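Local coordinates for protein apoptosis regulator Bcl-2 homolog (Murid herpesvirus 4, PDB 4MI8) that protects infected cells against apoptosis and inhibits starvation-induced host autophagy, interacting with host BECN1, BAK1 and BAX, and so contributes to latency and chronic infection, at residues A[66-71]-A[102-107]; A[98-103]-A[114-119]. One frame throughout, in Å; residues are numbered along the deposited sequence.

Interaction 1 of 2, residues A[66-71]-A[102-107]; sequences KNWKRD and EVLCPG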
loop_
_atom_site.group_PDB
_atom_site.type_symbol
_atom_site.label_atom_id
_atom_site.label_comp_id
_atom_site.label_asym_id
_atom_site.label_seq_id
_atom_site.Cartn_x
_atom_site.Cartn_y
_atom_site.Cartn_z
ATOM N N LYS A 66 2.948 9.637 11.057
ATOM C CA LYS A 66 2.626 11.040 11.199
ATOM C C LYS A 66 3.642 11.864 10.410
ATOM O O LYS A 66 3.305 12.925 9.957
ATOM C CB LYS A 66 2.610 11.475 12.667
ATOM C CG LYS A 66 3.948 11.366 13.400
ATOM C CD LYS A 66 3.913 11.978 14.805
ATOM C CE LYS A 66 3.033 11.165 15.755
ATOM N NZ LYS A 66 3.631 10.947 17.115
ATOM N N ASN A 67 4.865 11.370 10.222
ATOM C CA ASN A 67 5.877 12.119 9.467
ATOM C C ASN A 67 6.153 11.574 8.082
ATOM O O ASN A 67 7.246 11.747 7.551
ATOM C CB ASN A 67 7.189 12.177 10.231
ATOM C CG ASN A 67 6.989 12.230 11.732
ATOM O OD1 ASN A 67 6.029 12.840 12.215
ATOM N ND2 ASN A 67 7.896 11.591 12.485
ATOM N N TRP A 68 5.154 10.914 7.506
ATOM C CA TRP A 68 5.247 10.320 6.178
ATOM C C TRP A 68 5.770 11.306 5.190
ATOM O O TRP A 68 6.514 10.956 4.272
ATOM C CB TRP A 68 3.881 9.850 5.728
ATOM C CG TRP A 68 2.941 10.957 5.294
ATOM C CD1 TRP A 68 2.056 11.672 6.093
ATOM C CD2 TRP A 68 2.719 11.466 3.919
ATOM N NE1 TRP A 68 1.341 12.556 5.339
ATOM C CE2 TRP A 68 1.678 12.485 4.029
ATOM C CE3 TRP A 68 3.252 11.180 2.677
ATOM C CZ2 TRP A 68 1.225 13.201 2.931
ATOM C CZ3 TRP A 68 2.784 11.888 1.574
ATOM C CH2 TRP A 68 1.788 12.876 1.695
ATOM N N LYS A 69 5.369 12.557 5.364
ATOM C CA LYS A 69 5.877 13.659 4.544
ATOM C C LYS A 69 7.346 13.562 4.036
ATOM O O LYS A 69 7.567 13.512 2.810
ATOM C CB LYS A 69 5.617 14.988 5.245
ATOM C CG LYS A 69 4.155 15.454 5.201
ATOM C CD LYS A 69 3.605 15.792 3.814
ATOM C CE LYS A 69 4.655 16.079 2.735
ATOM N NZ LYS A 69 4.955 14.811 1.987
ATOM N N ARG A 70 8.316 13.506 4.965
ATOM C CA ARG A 70 9.746 13.395 4.631
ATOM C C ARG A 70 10.288 11.965 4.666
ATOM O O ARG A 70 11.270 11.662 4.001
ATOM C CB ARG A 70 10.570 14.314 5.553
ATOM C CG ARG A 70 12.041 14.534 5.138
ATOM C CD ARG A 70 12.713 15.808 5.709
ATOM N NE ARG A 70 14.189 15.757 5.646
ATOM C CZ ARG A 70 15.031 16.760 5.917
ATOM N NH1 ARG A 70 14.594 17.953 6.278
ATOM N NH2 ARG A 70 16.338 16.577 5.816
ATOM N N ASP A 71 9.616 11.086 5.420
ATOM C CA ASP A 71 10.091 9.724 5.702
ATOM C C ASP A 71 9.483 8.600 4.879
ATOM O O ASP A 71 9.968 7.452 4.958
ATOM C CB ASP A 71 9.822 9.371 7.168
ATOM C CG ASP A 71 10.436 10.372 8.147
ATOM O OD1 ASP A 71 11.228 11.256 7.730
ATOM O OD2 ASP A 71 10.111 10.267 9.352
ATOM N N GLU A 102 -6.047 7.708 8.059
ATOM C CA GLU A 102 -5.848 8.252 9.386
ATOM C C GLU A 102 -4.954 9.431 9.513
ATOM O O GLU A 102 -5.015 10.104 10.499
ATOM C CB GLU A 102 -5.332 7.211 10.336
ATOM C CG GLU A 102 -6.407 6.709 11.263
ATOM C CD GLU A 102 -6.869 5.354 10.890
ATOM O OE1 GLU A 102 -6.065 4.619 10.323
ATOM O OE2 GLU A 102 -8.019 5.022 11.153
ATOM N N VAL A 103 -4.106 9.668 8.541
ATOM C CA VAL A 103 -3.267 10.823 8.573
ATOM C C VAL A 103 -3.877 11.949 7.752
ATOM O O VAL A 103 -4.259 12.948 8.316
ATOM C CB VAL A 103 -1.871 10.483 8.135
ATOM C CG1 VAL A 103 -1.032 11.723 8.013
ATOM C CG2 VAL A 103 -1.271 9.518 9.119
ATOM N N LEU A 104 -3.990 11.756 6.436
ATOM C CA LEU A 104 -4.627 12.701 5.533
ATOM C C LEU A 104 -6.077 13.015 5.907
ATOM O O LEU A 104 -6.803 12.228 6.489
ATOM C CB LEU A 104 -4.573 12.197 4.089
ATOM C CG LEU A 104 -3.199 11.861 3.520
ATOM C CD1 LEU A 104 -3.271 11.764 2.003
ATOM C CD2 LEU A 104 -2.163 12.897 3.932
ATOM N N CYS A 105 -6.491 14.197 5.517
ATOM C CA CYS A 105 -7.840 14.660 5.655
ATOM C C CYS A 105 -8.820 13.659 5.011
ATOM O O CYS A 105 -8.644 13.238 3.847
ATOM C CB CYS A 105 -7.822 16.000 4.952
ATOM S SG CYS A 105 -6.345 15.915 3.872
ATOM N N PRO A 106 -9.881 13.293 5.751
ATOM C CA PRO A 106 -10.769 12.199 5.341
ATOM C C PRO A 106 -11.757 12.566 4.213
ATOM O O PRO A 106 -11.982 13.756 3.957
ATOM C CB PRO A 106 -11.524 11.870 6.640
ATOM C CG PRO A 106 -11.375 13.092 7.531
ATOM C CD PRO A 106 -10.485 14.094 6.835
ATOM N N GLY A 107 -12.329 11.546 3.560
ATOM C CA GLY A 107 -13.288 11.677 2.458
ATOM C C GLY A 107 -12.957 12.741 1.424
ATOM O O GLY A 107 -13.849 13.271 0.796
#
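W68, in the first turn of helix 68-81, drives its indole against V103, late in helix 86-103, and L104 in the chain that follows. Its CB points there; chi1 at 75° turns CG in between the backbone N and C, placing CD1 and NE1 beside V103. From CG the pyrrole part meets V103 first: CD1 lies 3.6 Å from V103 CG1, the branch anti to the backbone N. W68 NE1 lies between the two aliphatic residues, 3.7 Å from V103 CG1 and 3.8 Å from L104 CD2. This packing ties two consecutive helices of the all-helical Bcl-2 fold where the later one runs out into the loop before helix 111-126. Further along the indole, CE2 and then CZ2 run past the same leucine methyl; CZ2 comes to 3.5 Å from L104 CD2. Both methyls approach the ring obliquely, and the L104 side chain crosses the indole at about a right angle. K69 folds back, its CD 3.6 Å above one face of the W68 ring and offset toward the rim. At the end of the indole, L115 of helix 111-126 packs against W68, while L104 also touches D112 and H113.

Interaction 2 of 2, residues A[98-103]-A[114-119]; sequences YVCEEV and ELLNDC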
loop_
_atom_site.group_PDB
_atom_site.type_symbol
_atom_site.label_atom_id
_atom_site.label_comp_id
_atom_site.label_asym_id
_atom_site.label_seq_id
_atom_site.Cartn_x
_atom_site.Cartn_y
_atom_site.Cartn_z
ATOM N N TYR A 98 -3.100 3.261 5.400
ATOM C CA TYR A 98 -3.063 3.889 6.715
ATOM C C TYR A 98 -3.003 5.410 6.512
ATOM O O TYR A 98 -3.833 6.117 7.070
ATOM C CB TYR A 98 -1.830 3.474 7.544
ATOM C CG TYR A 98 -1.893 4.070 8.967
ATOM C CD1 TYR A 98 -2.616 3.410 9.977
ATOM C CD2 TYR A 98 -1.270 5.302 9.301
ATOM C CE1 TYR A 98 -2.727 3.933 11.271
ATOM C CE2 TYR A 98 -1.366 5.830 10.605
ATOM C CZ TYR A 98 -2.099 5.126 11.583
ATOM O OH TYR A 98 -2.258 5.566 12.890
ATOM N N VAL A 99 -2.006 5.906 5.770
ATOM C CA VAL A 99 -1.871 7.342 5.549
ATOM C C VAL A 99 -3.227 7.958 5.096
ATOM O O VAL A 99 -3.763 8.851 5.776
ATOM C CB VAL A 99 -0.788 7.703 4.532
ATOM C CG1 VAL A 99 -0.803 9.218 4.298
ATOM C CG2 VAL A 99 0.564 7.254 5.035
ATOM N N CYS A 100 -3.814 7.447 4.017
ATOM C CA CYS A 100 -5.146 7.919 3.606
ATOM C C CYS A 100 -6.146 7.889 4.729
ATOM O O CYS A 100 -6.928 8.810 4.851
ATOM C CB CYS A 100 -5.749 7.107 2.490
ATOM S SG CYS A 100 -4.833 7.283 0.961
ATOM N N GLU A 101 -6.203 6.828 5.495
ATOM C CA GLU A 101 -7.355 6.615 6.326
ATOM C C GLU A 101 -7.230 7.248 7.703
ATOM O O GLU A 101 -8.191 7.307 8.432
ATOM C CB GLU A 101 -7.679 5.123 6.450
ATOM C CG GLU A 101 -8.368 4.481 5.270
ATOM C CD GLU A 101 -8.720 3.026 5.480
ATOM O OE1 GLU A 101 -8.195 2.377 6.363
ATOM O OE2 GLU A 101 -9.533 2.507 4.754
ATOM N N GLU A 102 -6.047 7.708 8.059
ATOM C CA GLU A 102 -5.848 8.252 9.386
ATOM C C GLU A 102 -4.954 9.431 9.513
ATOM O O GLU A 102 -5.015 10.104 10.499
ATOM C CB GLU A 102 -5.332 7.211 10.336
ATOM C CG GLU A 102 -6.407 6.709 11.263
ATOM C CD GLU A 102 -6.869 5.354 10.890
ATOM O OE1 GLU A 102 -6.065 4.619 10.323
ATOM O OE2 GLU A 102 -8.019 5.022 11.153
ATOM N N VAL A 103 -4.106 9.668 8.541
ATOM C CA VAL A 103 -3.267 10.823 8.573
ATOM C C VAL A 103 -3.877 11.949 7.752
ATOM O O VAL A 103 -4.259 12.948 8.316
ATOM C CB VAL A 103 -1.871 10.483 8.135
ATOM C CG1 VAL A 103 -1.032 11.723 8.013
ATOM C CG2 VAL A 103 -1.271 9.518 9.119
ATOM N N GLU A 114 -2.551 13.512 -3.586
ATOM C CA GLU A 114 -1.889 13.494 -4.895
ATOM C C GLU A 114 -0.419 13.255 -4.739
ATOM O O GLU A 114 0.173 12.590 -5.533
ATOM C CB GLU A 114 -2.183 14.777 -5.698
ATOM C CG GLU A 114 -3.540 14.693 -6.428
ATOM C CD GLU A 114 -4.098 16.041 -6.947
ATOM O OE1 GLU A 114 -3.584 17.137 -6.569
ATOM O OE2 GLU A 114 -5.077 16.015 -7.741
ATOM N N LEU A 115 0.144 13.769 -3.664
ATOM C CA LEU A 115 1.559 13.597 -3.305
ATOM C C LEU A 115 1.851 12.164 -2.829
ATOM O O LEU A 115 2.830 11.503 -3.241
ATOM C CB LEU A 115 1.824 14.549 -2.155
ATOM C CG LEU A 115 3.187 15.162 -2.088
ATOM C CD1 LEU A 115 3.317 16.201 -3.222
ATOM C CD2 LEU A 115 3.271 15.750 -0.680
ATOM N N LEU A 116 0.976 11.671 -1.964
ATOM C CA LEU A 116 0.978 10.233 -1.597
ATOM C C LEU A 116 0.930 9.334 -2.856
ATOM O O LEU A 116 1.744 8.408 -3.012
ATOM C CB LEU A 116 -0.182 9.932 -0.642
ATOM C CG LEU A 116 -0.190 8.477 -0.162
ATOM C CD1 LEU A 116 1.100 8.111 0.588
ATOM C CD2 LEU A 116 -1.462 8.273 0.655
ATOM N N ASN A 117 -0.006 9.651 -3.757
ATOM C CA ASN A 117 -0.147 8.946 -5.034
ATOM C C ASN A 117 1.159 8.867 -5.796
ATOM O O ASN A 117 1.596 7.764 -6.120
ATOM C CB ASN A 117 -1.235 9.585 -5.856
ATOM C CG ASN A 117 -1.715 8.702 -7.050
ATOM O OD1 ASN A 117 -1.169 7.670 -7.378
ATOM N ND2 ASN A 117 -2.728 9.157 -7.707
ATOM N N ASP A 118 1.793 10.041 -6.028
ATOM C CA ASP A 118 3.004 10.193 -6.814
ATOM C C ASP A 118 4.122 9.388 -6.264
ATOM O O ASP A 118 4.769 8.606 -6.983
ATOM C CB ASP A 118 3.468 11.669 -6.854
ATOM C CG ASP A 118 2.595 12.529 -7.731
ATOM O OD1 ASP A 118 1.638 11.968 -8.317
ATOM O OD2 ASP A 118 2.862 13.759 -7.840
ATOM N N CYS A 119 4.385 9.638 -4.986
ATOM C CA CYS A 119 5.386 8.904 -4.228
ATOM C C CYS A 119 5.172 7.374 -4.386
ATOM O O CYS A 119 6.121 6.646 -4.868
ATOM C CB CYS A 119 5.321 9.298 -2.746
ATOM S SG CYS A 119 6.337 8.239 -1.666
#
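The carbonyl oxygen of V99 is approached by several backbone N-H groups: V99 O accepts V103 N at 2.9 Å, E102 N weakly, and probably L104 N at 3.0 Å, and together these mark the wider pi-type turn at 99-103 in helix 86-103. The side chain of that same V99 points at helix 111-126, where L116 reaches back tip to tip. One methyl carries the contact: L116 CD2 stands 3.8 Å from V99 CG1. The same CD2 is 3.5 Å from C100 SG, so the leucine tip bridges two successive residues of the facing helix. L116 extends CG away from its backbone N (chi1 -177°), and chi2 of 60°, measured to CD1, leaves CD2 anti to CA, at the far end of the side chain. The backbones approach to 8.2 Å between V99 CA and L116 CA. All three touching residues are buried. C100 also packs on L19, V22 and S23 of helix 8-23, while L116 touches L72 of helix 68-81. N117 hydrogen-bonds through ND2 to T16 OG1. Such meeting of small apolar side chains between the central, buried helix and its neighbours is characteristic of the core of the Bcl-2 bundle.

Overall arrangement
Interactions 1 and 2 lie with their centres about 6 Å apart and share E102 and V103 late in helix 86-103, which faces helix 68-81 in the first and helix 111-126 in the second. The backbone also joins them, through V99 of interaction 2 and L104 of interaction 1. W68 completes the triangle of helices, its CH2 lying 3.9 Å from L116 N. Interaction 2 is the deeper, its centre about 8 Å from the centre of the chain against 13 Å for interaction 1. Segment 102-107 also holds C105, assigned to an interchain disulfide with C30; the single-chain assembly here contains no such partner chain.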